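Long-range contacts in phosphate-specific transport system accessory protein PhoU homolog (Pseudomonas aeruginosa, PDB 4Q25), which probably acts as a homodimeric cytoplasmic regulator of phosphate uptake and a negative regulator of the Pho regulon: residues V55-D59 against G104-S108; P124-E129 against E176-Y180; V137-V141 against I204-R209. All blocks are in the same frame, centred on the assembly; numbering follows the deposited sequence.

Contact 1: residues V55-D59 against G104-S108; sequences VREID and GDEAS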
loop_
_atom_site.group_PDB
_atom_site.type_symbol
_atom_site.label_atom_id
_atom_site.label_comp_id
_atom_site.label_asym_id
_atom_site.label_seq_id
_atom_site.Cartn_x
_atom_site.Cartn_y
_atom_site.Cartn_z
ATOM N N VAL A 55 -4.727 -18.242 6.298
ATOM C CA VAL A 55 -4.009 -16.991 6.228
ATOM C C VAL A 55 -4.953 -15.791 6.138
ATOM O O VAL A 55 -4.675 -14.739 6.693
ATOM C CB VAL A 55 -3.043 -16.974 5.033
ATOM C CG1 VAL A 55 -2.611 -15.569 4.702
ATOM C CG2 VAL A 55 -1.881 -17.896 5.309
ATOM N N ARG A 56 -6.003 -15.884 5.364
ATOM C CA ARG A 56 -6.934 -14.792 5.280
ATOM C C ARG A 56 -7.641 -14.544 6.592
ATOM O O ARG A 56 -7.860 -13.448 6.971
ATOM C CB ARG A 56 -7.917 -15.004 4.148
ATOM C CG ARG A 56 -7.400 -15.945 3.103
ATOM C CD ARG A 56 -7.584 -15.454 1.701
ATOM N NE ARG A 56 -8.691 -14.530 1.593
ATOM C CZ ARG A 56 -9.887 -14.835 1.125
ATOM N NH1 ARG A 56 -10.147 -16.060 0.722
ATOM N NH2 ARG A 56 -10.822 -13.904 1.063
ATOM N N GLU A 57 -8.000 -15.592 7.277
ATOM C CA GLU A 57 -8.693 -15.492 8.548
ATOM C C GLU A 57 -7.852 -14.914 9.701
ATOM O O GLU A 57 -8.378 -14.629 10.766
ATOM C CB GLU A 57 -9.232 -16.871 8.948
ATOM C CG GLU A 57 -10.367 -17.318 8.041
ATOM C CD GLU A 57 -10.728 -18.761 8.234
ATOM O OE1 GLU A 57 -10.046 -19.439 9.043
ATOM O OE2 GLU A 57 -11.689 -19.202 7.559
ATOM N N ILE A 58 -6.551 -14.774 9.506
ATOM C CA ILE A 58 -5.691 -14.184 10.520
ATOM C C ILE A 58 -5.711 -12.665 10.312
ATOM O O ILE A 58 -5.452 -11.881 11.233
ATOM C CB ILE A 58 -4.257 -14.754 10.409
ATOM C CG1 ILE A 58 -4.217 -16.207 10.903
ATOM C CG2 ILE A 58 -3.257 -13.931 11.210
ATOM C CD1 ILE A 58 -3.106 -17.044 10.285
ATOM N N ASP A 59 -6.051 -12.255 9.094
ATOM C CA ASP A 59 -5.836 -10.882 8.691
ATOM C C ASP A 59 -6.677 -9.928 9.537
ATOM O O ASP A 59 -6.288 -8.789 9.772
ATOM C CB ASP A 59 -6.030 -10.693 7.166
ATOM C CG ASP A 59 -5.117 -9.588 6.593
ATOM O OD1 ASP A 59 -3.945 -9.405 7.093
ATOM O OD2 ASP A 59 -5.584 -8.877 5.664
ATOM N N GLY A 104 0.716 -7.985 5.873
ATOM C CA GLY A 104 -0.326 -8.976 6.140
ATOM C C GLY A 104 -1.399 -8.986 5.063
ATOM O O GLY A 104 -1.867 -10.057 4.630
ATOM N N ASP A 105 -1.787 -7.805 4.601
ATOM C CA ASP A 105 -2.724 -7.733 3.511
ATOM C C ASP A 105 -2.159 -8.328 2.197
ATOM O O ASP A 105 -2.869 -9.020 1.491
ATOM C CB ASP A 105 -3.185 -6.300 3.268
ATOM C CG ASP A 105 -4.285 -6.229 2.222
ATOM O OD1 ASP A 105 -5.350 -6.904 2.372
ATOM O OD2 ASP A 105 -4.065 -5.516 1.230
ATOM N N GLU A 106 -0.889 -8.059 1.884
ATOM C CA GLU A 106 -0.288 -8.630 0.696
ATOM C C GLU A 106 -0.182 -10.157 0.824
ATOM O O GLU A 106 -0.375 -10.851 -0.139
ATOM C CB GLU A 106 1.098 -8.033 0.424
ATOM C CG GLU A 106 1.104 -6.551 0.076
ATOM C CD GLU A 106 0.381 -6.220 -1.221
ATOM O OE1 GLU A 106 0.029 -5.030 -1.401
ATOM O OE2 GLU A 106 0.155 -7.120 -2.067
ATOM N N ALA A 107 0.160 -10.647 2.013
ATOM C CA ALA A 107 0.230 -12.066 2.262
ATOM C C ALA A 107 -1.097 -12.684 1.911
ATOM O O ALA A 107 -1.165 -13.775 1.347
ATOM C CB ALA A 107 0.544 -12.355 3.714
ATOM N N SER A 108 -2.149 -11.978 2.281
ATOM C CA SER A 108 -3.492 -12.470 2.150
ATOM C C SER A 108 -3.914 -12.481 0.667
ATOM O O SER A 108 -4.622 -13.405 0.239
ATOM C CB SER A 108 -4.455 -11.704 3.074
ATOM O OG SER A 108 -5.769 -12.054 2.808
#
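The D59 and D105 carboxylates lie nearly coplanar, their planes 13° apart, with D59 OD2 3.8 Å from D105 OD1. That approach of like charges is probably eased by K109, which forms a salt bridge with D105 OD2. The other oxygen of D59, OD1, comes down on the main chain, 3.3 Å from G104 C. With no side chain on G104, the carboxylate can settle directly on the backbone. D59 OD1 finds no donor there: G104 O is a second acceptor and takes the helical bond from S108 N, so the two rest together without a hydrogen bond. At the edge of the R56 guanidinium, near its plane, sits S108 OG, 4.0 Å from R56 NE. Within the PhoU domain this is a turn between helices: a type I beta turn from R56 to D59, with a backbone bond of 3.0 Å from D59 N to R56 O, leads into helix 59-78 and lies against helix 84-120. S108 holds OG anti to its own N (chi1 172°), which brings the hydroxyl 3.9 Å from both R56 CA and R56 CB. Just before the turn, buried V55 brings CG1 4.1 Å from A107 O. V55 also touches D39 of helix 15-45, and I58 packs on L32 and Q36 there.

Contact 2: residues P124-E129 against E176-Y180; sequences PRGYVE and ELVTY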
loop_
_atom_site.group_PDB
_atom_site.type_symbol
_atom_site.label_atom_id
_atom_site.label_comp_id
_atom_site.label_asym_id
_atom_site.label_seq_id
_atom_site.Cartn_x
_atom_site.Cartn_y
_atom_site.Cartn_z
ATOM N N PRO A 124 2.514 -23.078 -15.814
ATOM C CA PRO A 124 3.673 -23.822 -16.317
ATOM C C PRO A 124 4.986 -23.110 -16.010
ATOM O O PRO A 124 6.049 -23.683 -16.206
ATOM C CB PRO A 124 3.423 -23.921 -17.822
ATOM C CG PRO A 124 2.420 -22.856 -18.130
ATOM C CD PRO A 124 1.786 -22.364 -16.862
ATOM N N ARG A 125 4.909 -21.888 -15.473
ATOM C CA ARG A 125 6.092 -21.138 -15.112
ATOM C C ARG A 125 5.890 -20.408 -13.794
ATOM O O ARG A 125 4.767 -20.053 -13.445
ATOM C CB ARG A 125 6.374 -20.113 -16.220
ATOM C CG ARG A 125 7.788 -20.095 -16.741
ATOM C CD ARG A 125 8.121 -21.330 -17.559
ATOM N NE ARG A 125 9.032 -20.992 -18.647
ATOM C CZ ARG A 125 9.263 -21.779 -19.691
ATOM N NH1 ARG A 125 8.667 -22.972 -19.774
ATOM N NH2 ARG A 125 10.104 -21.377 -20.641
ATOM N N GLY A 126 6.990 -20.197 -13.056
ATOM C CA GLY A 126 7.045 -19.192 -11.992
ATOM C C GLY A 126 7.181 -19.649 -10.545
ATOM O O GLY A 126 7.372 -18.835 -9.665
ATOM N N TYR A 127 7.070 -20.935 -10.286
ATOM C CA TYR A 127 7.053 -21.399 -8.912
ATOM C C TYR A 127 8.403 -21.258 -8.207
ATOM O O TYR A 127 8.464 -20.927 -6.990
ATOM C CB TYR A 127 6.520 -22.843 -8.837
ATOM C CG TYR A 127 5.053 -22.911 -9.149
ATOM C CD1 TYR A 127 4.106 -22.575 -8.185
ATOM C CD2 TYR A 127 4.597 -23.269 -10.409
ATOM C CE1 TYR A 127 2.757 -22.602 -8.462
ATOM C CE2 TYR A 127 3.242 -23.312 -10.685
ATOM C CZ TYR A 127 2.322 -22.966 -9.717
ATOM O OH TYR A 127 0.970 -23.020 -10.010
ATOM N N VAL A 128 9.488 -21.520 -8.933
ATOM C CA VAL A 128 10.811 -21.404 -8.333
ATOM C C VAL A 128 11.040 -19.951 -8.012
ATOM O O VAL A 128 11.569 -19.645 -6.974
ATOM C CB VAL A 128 11.945 -22.009 -9.182
ATOM C CG1 VAL A 128 12.109 -21.294 -10.516
ATOM C CG2 VAL A 128 13.258 -21.936 -8.426
ATOM N N GLU A 129 10.592 -19.057 -8.885
ATOM C CA GLU A 129 10.731 -17.618 -8.635
ATOM C C GLU A 129 9.902 -17.112 -7.438
ATOM O O GLU A 129 10.368 -16.277 -6.652
ATOM C CB GLU A 129 10.382 -16.813 -9.878
ATOM C CG GLU A 129 11.332 -17.041 -11.057
ATOM C CD GLU A 129 10.808 -18.033 -12.078
ATOM O OE1 GLU A 129 10.092 -18.983 -11.675
ATOM O OE2 GLU A 129 11.148 -17.868 -13.282
ATOM N N GLU A 176 10.516 -13.060 -17.953
ATOM C CA GLU A 176 10.346 -14.495 -18.236
ATOM C C GLU A 176 8.864 -14.821 -18.464
ATOM O O GLU A 176 8.486 -15.448 -19.463
ATOM C CB GLU A 176 10.894 -15.312 -17.063
ATOM C CG GLU A 176 10.984 -16.803 -17.318
ATOM C CD GLU A 176 12.085 -17.123 -18.300
ATOM O OE1 GLU A 176 13.178 -16.514 -18.192
ATOM O OE2 GLU A 176 11.859 -17.986 -19.172
ATOM N N LEU A 177 8.026 -14.339 -17.548
ATOM C CA LEU A 177 6.610 -14.689 -17.532
ATOM C C LEU A 177 5.793 -14.004 -18.615
ATOM O O LEU A 177 4.954 -14.649 -19.244
ATOM C CB LEU A 177 6.022 -14.451 -16.142
ATOM C CG LEU A 177 6.673 -15.325 -15.059
ATOM C CD1 LEU A 177 6.313 -14.855 -13.662
ATOM C CD2 LEU A 177 6.262 -16.768 -15.230
ATOM N N VAL A 178 6.020 -12.724 -18.865
ATOM C CA VAL A 178 5.315 -12.050 -19.977
ATOM C C VAL A 178 5.661 -12.736 -21.327
ATOM O O VAL A 178 4.769 -13.179 -22.049
ATOM C CB VAL A 178 5.570 -10.526 -20.005
ATOM C CG1 VAL A 178 5.016 -9.875 -21.276
ATOM C CG2 VAL A 178 4.913 -9.863 -18.798
ATOM N N THR A 179 6.949 -12.912 -21.624
ATOM C CA THR A 179 7.347 -13.504 -22.910
ATOM C C THR A 179 6.780 -14.913 -23.005
ATOM O O THR A 179 6.339 -15.349 -24.075
ATOM C CB THR A 179 8.883 -13.492 -23.140
ATOM O OG1 THR A 179 9.529 -14.245 -22.124
ATOM C CG2 THR A 179 9.442 -12.059 -23.062
ATOM N N TYR A 180 6.723 -15.618 -21.873
ATOM C CA TYR A 180 6.095 -16.936 -21.879
ATOM C C TYR A 180 4.590 -16.889 -22.183
ATOM O O TYR A 180 4.093 -17.728 -22.937
ATOM C CB TYR A 180 6.336 -17.707 -20.594
ATOM C CG TYR A 180 5.716 -19.058 -20.696
ATOM C CD1 TYR A 180 6.413 -20.129 -21.235
ATOM C CD2 TYR A 180 4.409 -19.269 -20.296
ATOM C CE1 TYR A 180 5.839 -21.380 -21.340
ATOM C CE2 TYR A 180 3.828 -20.503 -20.435
ATOM C CZ TYR A 180 4.544 -21.549 -20.961
ATOM O OH TYR A 180 3.927 -22.768 -21.071
#
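The lead-in to helix 127-149, with G126 at the N-cap, packs against helix 153-183 near its C-terminal end, chiefly through R125 and Y180. The arginine chain, bent at chi2 and chi3, passes its CD over one face of the Y180 ring and then lays the guanidinium beside the rim, where Y180 CD1 stands 3.6 Å above the guanidinium plane and over its centre. The two planes are inclined by 37°, so this is a tilted contact rather than a flat stack. Y180 reaches this position with CG anti to the backbone N (chi1 -178°). At its phenol end P124 closes in, with P124 CG 3.3 Å from Y180 OH. E176 lies at the edge of the guanidinium: its OE2 is 4.1 Å from R125 NH2, too long for a salt bridge, though the opposite charges probably still attract. Nearer the core, L177 CD2 touches R125 CB at 3.5 Å and approaches G126, whose positive phi (113°) turns the chain into the helix. Helix 188-220 closes in on both segments: L177 packs on V191, I194 and L198, and P124 touches R190. Y127 reaches L44 and I45 of helix 15-45, while V178 meets L192 of the second subunit.

Contact 3: residues V137-V141 against I204-R209; sequences VQKMV and IGDHAR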
loop_
_atom_site.group_PDB
_atom_site.type_symbol
_atom_site.label_atom_id
_atom_site.label_comp_id
_atom_site.label_asym_id
_atom_site.label_seq_id
_atom_site.Cartn_x
_atom_site.Cartn_y
_atom_site.Cartn_z
ATOM N N VAL A 137 12.135 -12.161 0.915
ATOM C CA VAL A 137 11.318 -11.074 1.427
ATOM C C VAL A 137 10.807 -11.396 2.847
ATOM O O VAL A 137 10.656 -10.519 3.679
ATOM C CB VAL A 137 10.205 -10.859 0.396
ATOM C CG1 VAL A 137 9.188 -9.832 0.840
ATOM C CG2 VAL A 137 10.757 -10.729 -1.023
ATOM N N GLN A 138 10.574 -12.665 3.128
ATOM C CA GLN A 138 10.265 -13.094 4.474
ATOM C C GLN A 138 11.477 -12.854 5.368
ATOM O O GLN A 138 11.306 -12.447 6.519
ATOM C CB GLN A 138 9.884 -14.563 4.501
ATOM C CG GLN A 138 9.486 -15.115 5.886
ATOM C CD GLN A 138 9.073 -16.578 5.804
ATOM O OE1 GLN A 138 8.405 -16.982 4.858
ATOM N NE2 GLN A 138 9.497 -17.393 6.772
ATOM N N LYS A 139 12.684 -13.110 4.845
ATOM C CA LYS A 139 13.913 -12.848 5.591
ATOM C C LYS A 139 14.064 -11.363 5.890
ATOM O O LYS A 139 14.283 -10.985 7.012
ATOM C CB LYS A 139 15.182 -13.371 4.897
ATOM C CG LYS A 139 16.332 -13.548 5.908
ATOM C CD LYS A 139 17.653 -14.000 5.290
ATOM C CE LYS A 139 18.666 -14.454 6.363
ATOM N NZ LYS A 139 19.630 -15.507 5.890
ATOM N N MET A 140 13.923 -10.540 4.877
ATOM C CA MET A 140 13.866 -9.084 5.054
ATOM C C MET A 140 12.921 -8.651 6.176
ATOM O O MET A 140 13.250 -7.741 6.927
ATOM C CB MET A 140 13.447 -8.403 3.765
ATOM C CG MET A 140 14.499 -8.489 2.676
ATOM S SD MET A 140 13.982 -7.739 1.139
ATOM C CE MET A 140 13.902 -6.021 1.590
ATOM N N VAL A 141 11.772 -9.307 6.310
ATOM C CA VAL A 141 10.846 -8.979 7.386
ATOM C C VAL A 141 11.409 -9.363 8.753
ATOM O O VAL A 141 11.424 -8.519 9.636
ATOM C CB VAL A 141 9.461 -9.633 7.192
ATOM C CG1 VAL A 141 8.613 -9.519 8.453
ATOM C CG2 VAL A 141 8.737 -8.986 6.042
ATOM N N ILE A 204 5.844 -6.717 -0.152
ATOM C CA ILE A 204 6.231 -7.122 1.192
ATOM C C ILE A 204 7.702 -6.718 1.498
ATOM O O ILE A 204 8.004 -6.247 2.579
ATOM C CB ILE A 204 5.970 -8.601 1.389
ATOM C CG1 ILE A 204 4.456 -8.818 1.451
ATOM C CG2 ILE A 204 6.631 -9.121 2.664
ATOM C CD1 ILE A 204 4.050 -10.270 1.417
ATOM N N GLY A 205 8.577 -6.871 0.519
ATOM C CA GLY A 205 9.954 -6.453 0.652
ATOM C C GLY A 205 10.111 -4.950 0.699
ATOM O O GLY A 205 10.947 -4.457 1.437
ATOM N N ASP A 206 9.333 -4.220 -0.103
ATOM C CA ASP A 206 9.309 -2.756 0.005
ATOM C C ASP A 206 8.933 -2.319 1.421
ATOM O O ASP A 206 9.571 -1.435 1.957
ATOM C CB ASP A 206 8.356 -2.132 -1.001
ATOM C CG ASP A 206 8.794 -2.327 -2.418
ATOM O OD1 ASP A 206 9.910 -2.859 -2.666
ATOM O OD2 ASP A 206 7.976 -1.980 -3.291
ATOM N N HIS A 207 7.939 -2.962 2.047
ATOM C CA HIS A 207 7.545 -2.592 3.412
ATOM C C HIS A 207 8.557 -3.002 4.511
ATOM O O HIS A 207 8.698 -2.333 5.532
ATOM C CB HIS A 207 6.161 -3.141 3.748
ATOM C CG HIS A 207 5.053 -2.474 2.998
ATOM N ND1 HIS A 207 4.584 -1.226 3.329
ATOM C CD2 HIS A 207 4.297 -2.901 1.957
ATOM C CE1 HIS A 207 3.604 -0.905 2.506
ATOM N NE2 HIS A 207 3.431 -1.897 1.651
ATOM N N ALA A 208 9.228 -4.118 4.326
ATOM C CA ALA A 208 10.312 -4.483 5.219
ATOM C C ALA A 208 11.399 -3.418 5.177
ATOM O O ALA A 208 11.940 -3.050 6.200
ATOM C CB ALA A 208 10.905 -5.822 4.820
ATOM N N ARG A 209 11.701 -2.943 3.980
ATOM C CA ARG A 209 12.656 -1.877 3.750
ATOM C C ARG A 209 12.236 -0.613 4.449
ATOM O O ARG A 209 13.055 0.005 5.105
ATOM C CB ARG A 209 12.825 -1.620 2.255
ATOM C CG ARG A 209 13.778 -0.507 1.880
ATOM C CD ARG A 209 13.045 0.707 1.341
ATOM N NE ARG A 209 12.764 0.585 -0.084
ATOM C CZ ARG A 209 11.568 0.765 -0.652
ATOM N NH1 ARG A 209 10.498 1.090 0.076
ATOM N NH2 ARG A 209 11.442 0.616 -1.973
#
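M140, V137 and A208 bury the most surface here: V137 and M140 both close on G205, while A208 packs on M140. V137 points CG1 at the backbone of 204-209. With this methyl anti to the backbone N (chi1 175°), it lies 3.0 Å from G205 N and 3.2 Å from I204 CG2. Both distances are shorter than normal van der Waals contact, so the exact place of the methyl is doubtful, and the closeness of the helices is better judged from the backbone. M140 runs extended to SD and then bends at chi3 (67°), bringing CE to 3.3 Å from G205 O, a carbonyl that already accepts the helical bond from R209 N. G205 thus takes V137 on its amide and M140 on its carbonyl. One turn on, A208 sets its CB 3.8 Å from M140 CB and 3.7 Å from M140 O. V141 completes the patch, its CG2 standing 4.0 Å from both I204 CG2 and A208 CB. The small residues G205 and A208 let the backbones come close: V137 CA is 4.9 Å from G205 CA. The segment axes approach to 8.6 Å and run nearly the same way, at 22°. R209 turns its polar end away to a salt bridge with D163. V137 and M140 also pack on V166 of helix 153-183, which connects the two helices in the chain. Side by side in the same direction, they are the first and third helices of an up-down-up three-helix bundle, the fold of the PhoU domain.

Contact 1 closes before either of the others opens, whereas contacts 2 and 3 alternate along the chain and share helix 127-149. Contact 2 pins the start of that helix to 153-183 at one end of the molecule; contact 3, 22 Å away between centres, joins its middle to 188-220. Contacts 1 and 3 lie in different PhoU domains, yet they touch: E106 CB of helix 84-120 is 3.6 Å from I204 CG1, with the two centres 15 Å apart. Contacts 1 and 2 stand apart, about 14 Å between nearest atoms. The two PhoU domains therefore meet near the centre of the chain, where helix 84-120 touches 188-220, besides being linked by the connection from 84-120 to 127-149.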